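Local structure of bacillaene synthase dehydratase PksH (Bacillus subtilis, 3HP0) at residues V17-F22 with V55-P60; K95-P100 with V119-I124; I104-G109 with A186-L191; D123-D128 with G179-F184; L148-R153 with H219-A224. The protein catalyses the dehydration of a carrier-tethered (S)-3-hydroxy-3-methylglutaryl group to a 3-methylglutaconyl group during synthesis of the antibiotic bacillaene. All blocks are in the same frame, centred on the assembly; numbering follows the deposited sequence.

From the N terminus, interaction 1 comes first, closing the loop through helix 34-48 by pairing two parallel strands of the main sheet, and it is complete before the others begin. Interaction 2 then closes a short loop between the ends of helices 87-98 and 115-121. Interaction 3 starts inside that loop and crosses it, running from strand 102-107 to the start of helix 190-199. Nested within interaction 3 is interaction 4, which begins on Asp123 and Ile124, where interaction 2 ends, and fixes a later loop on strand 124-127. Interaction 5 crosses both 3 and 4, bringing helix 220-235 back to helix 148-155 on the helical side of the fold.

Interaction 1 (V17-F22 with V55-P60); sequences VCYITF and VLEGLP
Val55 and Glu57 are tied to Cys18, Ile20 and Phe22 by a ladder of four backbone hydrogen bonds, the regular stitching of neighbouring parallel strands. Val55 N donates to Cys18 O at 2.7 Å and Val55 O accepts from Ile20 N at 2.8 Å. One step on, Glu57 N reaches Ile20 O at 2.9 Å, a more bent bond (143° at the hydrogen), and Phe22 N meets Glu57 O at 3.0 Å. The axes diverge by 20°, a modest twist.

Apolar contacts lie on the two faces of the sheet. On one, the Tyr19 ring runs alongside Val55 and points the same way, CD1 being 3.7 Å from Val55 CB, while Val17 CG1 touches the CG2 branch of Val55 at 4.0 Å. On the other, Ile20 and Leu56 project together, and Phe22 CE2 comes within 4.4 Å of Leu56 CB.

The polar chain of Glu57 shares the face of Tyr19 and Thr21. With CG between its backbone N and carbonyl carbon (chi1 59°), it leans over Thr21; OE1 also has a long, weak ion pair with Arg12, which also makes a cation-pi contact with the Tyr19 ring. Past the strand end, Gly58, having no side chain, lets Thr21 CG2 approach its CA to 3.3 Å. Strand 17-22, helix 34-48 and strand 53-57 together form a beta-alpha-beta crossover of the crotonase fold.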
# COMPACT_ATOMS: atom_id res chain seq x y z
N VAL A 17 -14.90 9.08 -11.45
CA VAL A 17 -13.86 8.86 -10.45
C VAL A 17 -14.39 8.34 -9.11
O VAL A 17 -15.46 8.74 -8.66
CB VAL A 17 -13.10 10.16 -10.14
CG1 VAL A 17 -12.07 9.91 -9.05
CG2 VAL A 17 -12.46 10.70 -11.39
N CYS A 18 -13.64 7.46 -8.46
CA CYS A 18 -14.06 6.93 -7.18
C CYS A 18 -13.01 7.23 -6.11
O CYS A 18 -11.84 6.90 -6.27
CB CYS A 18 -14.28 5.43 -7.24
SG CYS A 18 -14.60 4.76 -5.60
N TYR A 19 -13.44 7.87 -5.03
CA TYR A 19 -12.53 8.22 -3.94
C TYR A 19 -12.72 7.29 -2.75
O TYR A 19 -13.81 7.18 -2.19
CB TYR A 19 -12.77 9.67 -3.48
CG TYR A 19 -12.44 10.72 -4.52
CD1 TYR A 19 -11.18 11.32 -4.58
CD2 TYR A 19 -13.39 11.10 -5.46
CE1 TYR A 19 -10.88 12.27 -5.55
CE2 TYR A 19 -13.11 12.04 -6.43
CZ TYR A 19 -11.86 12.62 -6.48
OH TYR A 19 -11.60 13.55 -7.47
N ILE A 20 -11.64 6.61 -2.40
CA ILE A 20 -11.63 5.70 -1.27
C ILE A 20 -10.78 6.41 -0.24
O ILE A 20 -9.60 6.66 -0.48
CB ILE A 20 -10.97 4.36 -1.61
CG1 ILE A 20 -11.86 3.57 -2.56
CG2 ILE A 20 -10.72 3.59 -0.33
CD1 ILE A 20 -11.23 2.27 -3.03
N THR A 21 -11.38 6.76 0.89
CA THR A 21 -10.67 7.45 1.96
C THR A 21 -10.62 6.57 3.18
O THR A 21 -11.66 6.17 3.72
CB THR A 21 -11.36 8.77 2.32
OG1 THR A 21 -11.36 9.65 1.19
CG2 THR A 21 -10.62 9.45 3.45
N PHE A 22 -9.41 6.26 3.63
CA PHE A 22 -9.23 5.41 4.79
C PHE A 22 -9.54 6.20 6.06
O PHE A 22 -8.85 7.15 6.41
CB PHE A 22 -7.80 4.89 4.83
CG PHE A 22 -7.41 4.12 3.60
CD1 PHE A 22 -8.13 2.99 3.23
CD2 PHE A 22 -6.33 4.52 2.82
CE1 PHE A 22 -7.78 2.27 2.10
CE2 PHE A 22 -5.97 3.80 1.69
CZ PHE A 22 -6.70 2.67 1.33
N VAL A 55 -9.17 6.84 -6.70
CA VAL A 55 -8.21 7.59 -5.90
C VAL A 55 -8.22 7.10 -4.45
O VAL A 55 -9.27 6.85 -3.88
CB VAL A 55 -8.52 9.10 -5.91
CG1 VAL A 55 -7.55 9.84 -5.01
CG2 VAL A 55 -8.44 9.64 -7.34
N LEU A 56 -7.03 6.94 -3.89
CA LEU A 56 -6.89 6.49 -2.51
C LEU A 56 -6.38 7.66 -1.68
O LEU A 56 -5.47 8.37 -2.11
CB LEU A 56 -5.89 5.33 -2.43
CG LEU A 56 -6.30 3.93 -2.94
CD1 LEU A 56 -6.81 4.00 -4.37
CD2 LEU A 56 -5.11 2.99 -2.83
N GLU A 57 -6.93 7.87 -0.49
CA GLU A 57 -6.48 9.00 0.32
C GLU A 57 -6.98 8.98 1.76
O GLU A 57 -7.34 7.92 2.30
CB GLU A 57 -6.94 10.29 -0.33
CG GLU A 57 -8.44 10.35 -0.48
CD GLU A 57 -8.92 11.66 -1.03
OE1 GLU A 57 -10.08 12.03 -0.74
OE2 GLU A 57 -8.14 12.33 -1.75
N GLY A 58 -7.01 10.17 2.36
CA GLY A 58 -7.47 10.35 3.72
C GLY A 58 -6.32 10.38 4.71
O GLY A 58 -6.43 9.83 5.82
N LEU A 59 -5.23 11.04 4.34
CA LEU A 59 -4.04 11.09 5.18
C LEU A 59 -3.52 12.48 5.50
O LEU A 59 -2.49 12.89 4.96
CB LEU A 59 -2.93 10.28 4.53
N PRO A 60 -4.21 13.19 6.37
CA PRO A 60 -3.77 14.53 6.74
C PRO A 60 -2.32 14.46 7.19
O PRO A 60 -1.52 15.36 6.92
CB PRO A 60 -4.64 15.08 7.86

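Interaction 2 (K95-P100 with V119-I124); sequences KLQTGP and VSATDI
With CG set beside its backbone N (chi1 -61°), Gln97 brings its CG methylene against the carbonyl of Ala121, and a similar turn in Asp123 (chi1 -67°) carries its carboxylate back toward the carbonyl of Leu96. The closest meeting is that of Gln97 CG with Ala121 O, only 3.0 Å apart, so the aliphatic part of the glutamine lies against the last carbonyl of helix 115-121. Beyond CG the chain runs on extended, and its amide nitrogen NE2 stays 3.9 Å from Ala121 O. The far end of Gln97 reaches Phe150 and Arg153 of helix 148-155. Beside it Leu96, directed at the other segment, places CD2 4.3 Å from Ala121 CB in a light apolar touch.

These are two helix ends set next to each other: helix 87-98 finishes before Gly99, helix 115-121 before Thr122, and each leads on to a strand of the main sheet of the crotonase fold. The chain between them supplies strand 102-107, and both ends are pinned to its start.

Asp123 OD2 lies 3.5 Å from Leu96 O, two acceptors served by one neighbour: OD2 takes the backbone N-H of Thr103 and the Thr103 hydroxyl bonds Leu96 O. Lys211 adds a salt bridge to the same OD2, probably offsetting the negative charge that would otherwise face the carbonyl. Thr122, whose CB points away from helix 87-98, hydrogen-bonds through OG1 to the hydroxyl of Ser105.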
# COMPACT_ATOMS: atom_id res chain seq x y z
N LYS A 95 -4.83 -6.07 -7.61
CA LYS A 95 -6.02 -5.58 -8.29
C LYS A 95 -5.78 -4.13 -8.72
O LYS A 95 -6.11 -3.73 -9.84
CB LYS A 95 -7.22 -5.66 -7.34
CG LYS A 95 -8.57 -5.84 -8.00
CD LYS A 95 -8.71 -7.25 -8.55
CE LYS A 95 -10.18 -7.67 -8.67
NZ LYS A 95 -10.34 -9.11 -9.08
N LEU A 96 -5.22 -3.34 -7.81
CA LEU A 96 -4.93 -1.94 -8.08
C LEU A 96 -4.09 -1.82 -9.34
O LEU A 96 -4.27 -0.88 -10.11
CB LEU A 96 -4.17 -1.31 -6.91
CG LEU A 96 -4.94 -0.66 -5.76
CD1 LEU A 96 -6.42 -0.99 -5.78
CD2 LEU A 96 -4.30 -1.12 -4.47
N GLN A 97 -3.18 -2.76 -9.55
CA GLN A 97 -2.32 -2.74 -10.74
C GLN A 97 -2.98 -3.36 -11.97
O GLN A 97 -2.55 -3.11 -13.10
CB GLN A 97 -1.05 -3.54 -10.51
CG GLN A 97 -0.14 -3.10 -9.42
CD GLN A 97 1.24 -3.67 -9.61
OE1 GLN A 97 1.44 -4.89 -9.55
NE2 GLN A 97 2.21 -2.80 -9.88
N THR A 98 -4.00 -4.16 -11.75
CA THR A 98 -4.63 -4.88 -12.85
C THR A 98 -6.04 -4.48 -13.29
O THR A 98 -6.40 -4.69 -14.44
CB THR A 98 -4.65 -6.40 -12.52
OG1 THR A 98 -3.31 -6.84 -12.25
CG2 THR A 98 -5.17 -7.19 -13.69
N GLY A 99 -6.81 -3.91 -12.38
CA GLY A 99 -8.18 -3.55 -12.72
C GLY A 99 -8.41 -2.60 -13.88
O GLY A 99 -7.52 -1.85 -14.27
N PRO A 100 -9.63 -2.62 -14.44
CA PRO A 100 -10.00 -1.76 -15.57
C PRO A 100 -10.24 -0.32 -15.11
O PRO A 100 -11.35 0.20 -15.17
CB PRO A 100 -11.26 -2.42 -16.10
CG PRO A 100 -11.94 -2.85 -14.83
CD PRO A 100 -10.79 -3.43 -13.99
N VAL A 119 0.80 2.63 -2.04
CA VAL A 119 1.40 3.62 -2.92
C VAL A 119 2.17 3.02 -4.09
O VAL A 119 2.12 3.53 -5.21
CB VAL A 119 2.34 4.56 -2.12
CG1 VAL A 119 3.05 5.50 -3.07
CG2 VAL A 119 1.53 5.36 -1.09
N SER A 120 2.88 1.93 -3.82
CA SER A 120 3.68 1.26 -4.83
C SER A 120 2.81 0.59 -5.88
O SER A 120 3.13 0.61 -7.06
CB SER A 120 4.57 0.19 -4.20
OG SER A 120 5.38 0.73 -3.16
N ALA A 121 1.71 -0.01 -5.41
CA ALA A 121 0.79 -0.74 -6.27
C ALA A 121 -0.06 0.12 -7.21
O ALA A 121 -0.36 -0.31 -8.33
CB ALA A 121 -0.12 -1.61 -5.42
N THR A 122 -0.45 1.31 -6.76
CA THR A 122 -1.28 2.17 -7.58
C THR A 122 -0.55 2.49 -8.87
O THR A 122 0.68 2.52 -8.91
CB THR A 122 -1.68 3.48 -6.83
OG1 THR A 122 -0.52 4.26 -6.48
CG2 THR A 122 -2.47 3.13 -5.56
N ASP A 123 -1.32 2.69 -9.94
CA ASP A 123 -0.75 3.02 -11.25
C ASP A 123 0.00 4.34 -11.21
O ASP A 123 0.98 4.53 -11.93
CB ASP A 123 -1.86 3.15 -12.30
CG ASP A 123 -2.56 1.85 -12.58
OD1 ASP A 123 -1.89 0.88 -13.00
OD2 ASP A 123 -3.80 1.79 -12.39
N ILE A 124 -0.49 5.25 -10.36
CA ILE A 124 0.09 6.58 -10.20
C ILE A 124 0.06 7.03 -8.75
O ILE A 124 -0.98 6.97 -8.08
CB ILE A 124 -0.70 7.62 -11.03
CG1 ILE A 124 -0.61 7.24 -12.51
CG2 ILE A 124 -0.16 9.03 -10.75
CD1 ILE A 124 -1.32 8.20 -13.41

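Interaction 3 (I104-G109 with A186-L191)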
# COMPACT_ATOMS: atom_id res chain seq x y z
N ILE A 104 -4.75 5.65 -8.33
CA ILE A 104 -3.87 6.72 -7.89
C ILE A 104 -3.78 6.84 -6.38
O ILE A 104 -4.79 6.82 -5.69
CB ILE A 104 -4.35 8.12 -8.37
CG1 ILE A 104 -4.62 8.12 -9.87
CG2 ILE A 104 -3.30 9.18 -8.02
CD1 ILE A 104 -5.13 9.45 -10.36
N SER A 105 -2.55 6.99 -5.90
CA SER A 105 -2.30 7.19 -4.48
C SER A 105 -2.09 8.68 -4.29
O SER A 105 -1.40 9.34 -5.10
CB SER A 105 -1.01 6.48 -4.04
OG SER A 105 -1.25 5.12 -3.79
N HIS A 106 -2.69 9.22 -3.24
CA HIS A 106 -2.54 10.63 -2.93
C HIS A 106 -1.97 10.61 -1.52
O HIS A 106 -2.69 10.36 -0.55
CB HIS A 106 -3.88 11.34 -2.98
CG HIS A 106 -3.80 12.80 -2.69
ND1 HIS A 106 -2.68 13.55 -2.98
CD2 HIS A 106 -4.70 13.66 -2.15
CE1 HIS A 106 -2.89 14.80 -2.62
NE2 HIS A 106 -4.10 14.90 -2.11
N VAL A 107 -0.67 10.85 -1.42
CA VAL A 107 0.03 10.79 -0.15
C VAL A 107 0.44 12.09 0.51
O VAL A 107 0.95 13.01 -0.13
CB VAL A 107 1.31 9.92 -0.28
CG1 VAL A 107 1.28 8.81 0.74
CG2 VAL A 107 1.42 9.34 -1.68
N ARG A 108 0.22 12.14 1.82
CA ARG A 108 0.59 13.27 2.66
C ARG A 108 1.06 12.64 3.98
O ARG A 108 0.39 11.76 4.51
CB ARG A 108 -0.61 14.16 2.98
CG ARG A 108 -1.45 14.71 1.82
CD ARG A 108 -2.77 15.21 2.41
NE ARG A 108 -3.59 16.01 1.49
CZ ARG A 108 -3.35 17.29 1.19
NH1 ARG A 108 -2.31 17.92 1.73
NH2 ARG A 108 -4.15 17.93 0.35
N GLY A 109 2.19 13.08 4.51
CA GLY A 109 2.64 12.54 5.78
C GLY A 109 3.51 11.29 5.76
O GLY A 109 4.00 10.87 4.72
N ALA A 186 3.60 20.99 -3.30
CA ALA A 186 3.02 21.52 -2.07
C ALA A 186 1.49 21.56 -2.21
O ALA A 186 0.77 21.37 -1.23
CB ALA A 186 3.55 22.91 -1.79
N GLU A 187 1.02 21.80 -3.43
CA GLU A 187 -0.40 21.84 -3.70
C GLU A 187 -0.88 20.53 -4.32
O GLU A 187 -1.25 20.47 -5.49
CB GLU A 187 -0.74 23.00 -4.64
CG GLU A 187 -0.56 24.35 -4.00
CD GLU A 187 -0.85 25.49 -4.96
OE1 GLU A 187 -0.15 25.58 -5.99
OE2 GLU A 187 -1.78 26.29 -4.68
N SER A 188 -0.86 19.47 -3.52
CA SER A 188 -1.29 18.17 -3.98
C SER A 188 -2.79 18.06 -3.73
O SER A 188 -3.24 17.56 -2.70
CB SER A 188 -0.55 17.05 -3.26
OG SER A 188 -0.95 17.02 -1.90
N ASP A 189 -3.54 18.56 -4.69
CA ASP A 189 -5.00 18.58 -4.70
C ASP A 189 -5.15 19.18 -6.08
O ASP A 189 -5.88 18.68 -6.94
CB ASP A 189 -5.56 19.55 -3.65
CG ASP A 189 -6.07 18.84 -2.40
OD1 ASP A 189 -5.98 17.59 -2.32
OD2 ASP A 189 -6.55 19.53 -1.47
N VAL A 190 -4.39 20.26 -6.28
CA VAL A 190 -4.35 20.94 -7.54
C VAL A 190 -3.63 19.99 -8.49
O VAL A 190 -4.02 19.81 -9.63
CB VAL A 190 -3.54 22.25 -7.45
CG1 VAL A 190 -3.39 22.86 -8.84
CG2 VAL A 190 -4.21 23.22 -6.47
N LEU A 191 -2.57 19.39 -7.96
CA LEU A 191 -1.76 18.44 -8.71
C LEU A 191 -2.61 17.23 -9.08
O LEU A 191 -2.52 16.71 -10.20
CB LEU A 191 -0.55 18.02 -7.87
CG LEU A 191 0.43 17.08 -8.58
CD1 LEU A 191 0.90 17.73 -9.86
CD2 LEU A 191 1.61 16.75 -7.66
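A single carboxylate oxygen, Asp189 OD1, serves two cationic or potentially cationic side chains at once: His106 NE2 donates to it at 3.3 Å, and Arg108 NH2 forms a salt bridge with it at 3.3 Å. Neither grip is ideal. The histidine bond is bent to 144° at the hydrogen and comes to the anti side of OD1 from outside the carboxylate plane. The guanidinium stands nearly upright to the carboxylate, their planes 80° apart, instead of pairing flat with both oxygens, although OD2 lies in the guanidinium plane.

His106 and Arg108 are alternate residues that project from strand 102-107 and the turn just after it toward the same partner. They tie this strand of the main crotonase-fold sheet to the start of helix 190-199. Asp189 occupies the N-cap position but makes no capping bond; its carboxylate turns to the strand instead. Just before it, Ser188 is the centre of an inverse gamma turn.

Ser188 packs into the angle between the two basic groups. Its CB lies at the imidazole edge near His106 CE1, where the exact spacing is doubtful, while OG lies over the centre of the Arg108 guanidinium. That hydroxyl is buried and finds no hydrogen-bonding partner in the model. Arg108 has a second anion, Asp128, paired with NH1, so its charge is probably balanced. His106 also touches Glu57, which together with Asp189 may favour a protonated ring.

Interaction 4 (D123-D128 with G179-F184); sequences DIAIAD and GLIDAF
Asp182 binds both the N-H and the C=O of Ala125, one through its side chain and one through its backbone. Its side-chain oxygen OD1 accepts the Ala125 N-H at 3.1 Å, an almost straight bond (171°) made with the lone pair pointing away from the other oxygen. Its own backbone N gives a hydrogen bond to Ala125 O at 2.8 Å, in the carbonyl plane but bent at the hydrogen. The carboxylate thus takes the N-H that a further strand's carbonyl could accept in a continued sheet. CG lies beside the backbone N (chi1 -41°), which turns OD1 toward the Ala125 N-H.

Further along, the attachment loosens. Ala127 N points to Ala183 O at 3.4 Å, a weak bond, and the same oxygen is approached by Ile126 CA at 3.3 Å. Apolar contacts fill in around these: Ala125 CB rests on Ile181 CG2 at 4.0 Å, and Ala127 CB meets Phe184 CB at 4.3 Å.

A second shell holds the clasp in position. Arg154 NH1 makes a salt bridge to Asp182 OD1 and also bonds Gly179 O, so one guanidinium joins the aspartate to the residue following helix 172-178. Ile181 and Phe184 lean back on that helix, through Ala175 and Ser176 for the first and Val172 and Ser176 for the second, while Leu180 wedges between helices 115-121 and 148-155. On its other side strand 124-127 pairs with strand 102-107, so the 179-184 loop lines the outer edge of the last strand in the main beta sheet of the crotonase fold.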
# COMPACT_ATOMS: atom_id res chain seq x y z
N ASP A 123 -1.32 2.69 -9.94
CA ASP A 123 -0.75 3.02 -11.25
C ASP A 123 0.00 4.34 -11.21
O ASP A 123 0.98 4.53 -11.93
CB ASP A 123 -1.86 3.15 -12.30
CG ASP A 123 -2.56 1.85 -12.58
OD1 ASP A 123 -1.89 0.88 -13.00
OD2 ASP A 123 -3.80 1.79 -12.39
N ILE A 124 -0.49 5.25 -10.36
CA ILE A 124 0.09 6.58 -10.20
C ILE A 124 0.06 7.03 -8.75
O ILE A 124 -0.98 6.97 -8.08
CB ILE A 124 -0.70 7.62 -11.03
CG1 ILE A 124 -0.61 7.24 -12.51
CG2 ILE A 124 -0.16 9.03 -10.75
CD1 ILE A 124 -1.32 8.20 -13.41
N ALA A 125 1.20 7.50 -8.27
CA ALA A 125 1.30 7.96 -6.89
C ALA A 125 1.78 9.41 -6.83
O ALA A 125 2.85 9.73 -7.33
CB ALA A 125 2.26 7.06 -6.11
N ILE A 126 0.97 10.26 -6.22
CA ILE A 126 1.31 11.68 -6.09
C ILE A 126 1.41 12.09 -4.61
O ILE A 126 0.81 11.47 -3.74
CB ILE A 126 0.27 12.58 -6.78
CG1 ILE A 126 -1.05 12.52 -6.01
CG2 ILE A 126 0.02 12.10 -8.20
CD1 ILE A 126 -2.10 13.41 -6.58
N ALA A 127 2.17 13.13 -4.33
CA ALA A 127 2.31 13.56 -2.95
C ALA A 127 2.63 15.04 -2.83
O ALA A 127 2.73 15.75 -3.84
CB ALA A 127 3.40 12.72 -2.27
N ASP A 128 2.77 15.50 -1.59
CA ASP A 128 3.13 16.88 -1.30
C ASP A 128 4.47 16.86 -0.56
O ASP A 128 5.02 15.79 -0.31
CB ASP A 128 2.07 17.59 -0.46
CG ASP A 128 1.87 16.96 0.90
OD1 ASP A 128 2.86 16.49 1.50
OD2 ASP A 128 0.72 16.96 1.39
N GLY A 179 11.52 6.98 -8.37
CA GLY A 179 10.38 6.46 -9.10
C GLY A 179 9.30 5.96 -8.17
O GLY A 179 8.28 5.46 -8.64
N LEU A 180 9.52 6.06 -6.86
CA LEU A 180 8.53 5.62 -5.88
C LEU A 180 7.23 6.41 -6.08
O LEU A 180 6.14 5.87 -5.93
CB LEU A 180 9.03 5.83 -4.45
CG LEU A 180 7.99 5.54 -3.35
CD1 LEU A 180 7.26 4.23 -3.65
CD2 LEU A 180 8.66 5.47 -1.99
N ILE A 181 7.35 7.69 -6.40
CA ILE A 181 6.18 8.49 -6.64
C ILE A 181 6.38 9.26 -7.95
O ILE A 181 7.49 9.68 -8.28
CB ILE A 181 5.89 9.50 -5.46
CG1 ILE A 181 7.15 10.28 -5.11
CG2 ILE A 181 5.35 8.78 -4.23
CD1 ILE A 181 7.30 11.52 -5.94
N ASP A 182 5.29 9.41 -8.70
CA ASP A 182 5.31 10.15 -9.96
C ASP A 182 4.74 11.50 -9.54
O ASP A 182 3.64 11.57 -9.01
CB ASP A 182 4.36 9.49 -10.98
CG ASP A 182 4.42 7.97 -10.96
OD1 ASP A 182 3.71 7.34 -10.14
OD2 ASP A 182 5.18 7.38 -11.76
N ALA A 183 5.49 12.58 -9.73
CA ALA A 183 4.98 13.91 -9.37
C ALA A 183 4.55 14.14 -7.90
O ALA A 183 3.92 13.30 -7.27
CB ALA A 183 3.82 14.28 -10.26
N PHE A 184 4.89 15.31 -7.40
CA PHE A 184 4.57 15.70 -6.05
C PHE A 184 4.61 17.22 -6.05
O PHE A 184 5.25 17.83 -6.91
CB PHE A 184 5.59 15.11 -5.06
CG PHE A 184 6.92 15.80 -5.08
CD1 PHE A 184 7.17 16.87 -4.21
CD2 PHE A 184 7.94 15.37 -5.93
CE1 PHE A 184 8.40 17.50 -4.20
CE2 PHE A 184 9.18 16.00 -5.92
CZ PHE A 184 9.41 17.06 -5.05

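Interaction 5 (L148-R153 with H219-A224); sequences LPFLIR and HQVSRA
Two helices of the crotonase fold pack here in nearly antiparallel fashion, helix 148-155 by Pro149 and Phe150 and helix 220-235 by Gln220, Val221 and Ala224, with the axes of the short segments 9.2 Å apart and 157° between their directions. Val221 makes the main apolar contact. Its CG1 branch presses on the far end of the Phe150 ring, 3.5 Å from both CE1 and CZ, and the two side chains cross at about a right angle. The CB of Phe150 faces away from the partner helix, but the ring, with CG beside the backbone N (chi1 -64°), reaches back to it. Tyr90 backs this pair, its ring meeting that of Phe150 and its hydroxyl bonding Val221 O.

On one flank Pro149 CG touches Ala224 CB at 4.1 Å. On the other, the extended Gln220 lies across the neighbouring turn. Its NE2 lies 3.3 Å from Pro149 O, but at an angle too poor for a hydrogen bond; that carbonyl already takes Arg153 N within its own helix. NE2 also brushes Ile152 CG2 at 3.5 Å, and OE1 rests 3.7 Å from Arg153 CB, while the guanidinium leads off elsewhere. The side chain of Pro149 is about 12 Å from that of the active-site Glu137. The whole is a nearly antiparallel helix pair in which helix 220-235, from the C-terminal part of the chain, lies against helix 148-155 of the crotonase fold.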
# COMPACT_ATOMS: atom_id res chain seq x y z
N LEU A 148 7.54 -5.50 -0.80
CA LEU A 148 8.72 -5.52 -1.66
C LEU A 148 8.58 -5.75 -3.16
O LEU A 148 9.24 -5.06 -3.93
CB LEU A 148 9.77 -6.50 -1.09
CG LEU A 148 10.33 -6.11 0.28
CD1 LEU A 148 11.28 -7.19 0.81
CD2 LEU A 148 11.07 -4.78 0.17
N PRO A 149 7.76 -6.72 -3.60
CA PRO A 149 7.62 -6.95 -5.05
C PRO A 149 7.05 -5.72 -5.77
O PRO A 149 7.46 -5.39 -6.88
CB PRO A 149 6.72 -8.17 -5.13
CG PRO A 149 7.01 -8.90 -3.84
CD PRO A 149 7.06 -7.77 -2.83
N PHE A 150 6.09 -5.07 -5.13
CA PHE A 150 5.47 -3.86 -5.69
C PHE A 150 6.48 -2.69 -5.65
O PHE A 150 6.62 -1.95 -6.62
CB PHE A 150 4.21 -3.51 -4.89
CG PHE A 150 3.12 -4.55 -4.98
CD1 PHE A 150 2.25 -4.56 -6.07
CD2 PHE A 150 2.99 -5.54 -4.00
CE1 PHE A 150 1.27 -5.54 -6.19
CE2 PHE A 150 2.01 -6.53 -4.11
CZ PHE A 150 1.15 -6.53 -5.20
N LEU A 151 7.18 -2.56 -4.52
CA LEU A 151 8.17 -1.50 -4.37
C LEU A 151 9.27 -1.67 -5.41
O LEU A 151 9.64 -0.73 -6.12
CB LEU A 151 8.78 -1.51 -2.95
CG LEU A 151 9.80 -0.37 -2.68
CD1 LEU A 151 9.12 0.99 -2.91
CD2 LEU A 151 10.33 -0.44 -1.26
N ILE A 152 9.78 -2.90 -5.49
CA ILE A 152 10.84 -3.23 -6.43
C ILE A 152 10.44 -2.94 -7.87
O ILE A 152 11.26 -2.46 -8.65
CB ILE A 152 11.25 -4.71 -6.27
CG1 ILE A 152 11.99 -4.88 -4.94
CG2 ILE A 152 12.06 -5.18 -7.51
CD1 ILE A 152 12.47 -6.29 -4.67
N ARG A 153 9.20 -3.23 -8.23
CA ARG A 153 8.77 -2.96 -9.59
C ARG A 153 8.89 -1.46 -9.90
O ARG A 153 9.15 -1.07 -11.03
CB ARG A 153 7.32 -3.42 -9.82
CG ARG A 153 6.78 -2.95 -11.18
CD ARG A 153 5.26 -3.04 -11.33
NE ARG A 153 4.81 -2.17 -12.42
CZ ARG A 153 4.73 -0.84 -12.34
NH1 ARG A 153 5.04 -0.21 -11.20
NH2 ARG A 153 4.36 -0.13 -13.40
N HIS A 219 5.24 -10.47 -15.21
CA HIS A 219 4.65 -11.30 -14.14
C HIS A 219 5.41 -11.22 -12.81
O HIS A 219 5.16 -12.00 -11.90
CB HIS A 219 4.58 -12.78 -14.57
CG HIS A 219 3.58 -13.06 -15.64
ND1 HIS A 219 3.23 -14.35 -16.00
CD2 HIS A 219 2.85 -12.24 -16.43
CE1 HIS A 219 2.32 -14.30 -16.96
NE2 HIS A 219 2.08 -13.03 -17.24
N GLN A 220 6.33 -10.28 -12.73
CA GLN A 220 7.17 -10.06 -11.55
C GLN A 220 6.38 -10.13 -10.24
O GLN A 220 6.72 -10.89 -9.35
CB GLN A 220 7.83 -8.70 -11.68
CG GLN A 220 8.96 -8.43 -10.74
CD GLN A 220 9.18 -6.94 -10.54
OE1 GLN A 220 9.18 -6.17 -11.50
NE2 GLN A 220 9.36 -6.53 -9.29
N VAL A 221 5.32 -9.33 -10.14
CA VAL A 221 4.49 -9.29 -8.95
C VAL A 221 3.82 -10.62 -8.61
O VAL A 221 3.96 -11.13 -7.49
CB VAL A 221 3.40 -8.21 -9.06
CG1 VAL A 221 2.42 -8.33 -7.88
CG2 VAL A 221 4.05 -6.82 -9.07
N SER A 222 3.08 -11.19 -9.57
CA SER A 222 2.40 -12.46 -9.34
C SER A 222 3.38 -13.63 -9.10
O SER A 222 3.14 -14.49 -8.26
CB SER A 222 1.47 -12.80 -10.51
OG SER A 222 2.19 -12.92 -11.72
N ARG A 223 4.49 -13.62 -9.83
CA ARG A 223 5.48 -14.67 -9.71
C ARG A 223 6.11 -14.76 -8.31
O ARG A 223 6.56 -15.83 -7.89
CB ARG A 223 6.59 -14.46 -10.74
CG ARG A 223 7.71 -15.47 -10.66
CD ARG A 223 8.76 -15.24 -11.74
NE ARG A 223 8.19 -15.27 -13.08
CZ ARG A 223 8.90 -15.33 -14.20
NH1 ARG A 223 10.23 -15.37 -14.14
NH2 ARG A 223 8.29 -15.34 -15.38
N ALA A 224 6.12 -13.65 -7.59
CA ALA A 224 6.70 -13.60 -6.26
C ALA A 224 5.70 -13.79 -5.13
O ALA A 224 6.11 -13.97 -3.98
CB ALA A 224 7.42 -12.26 -6.08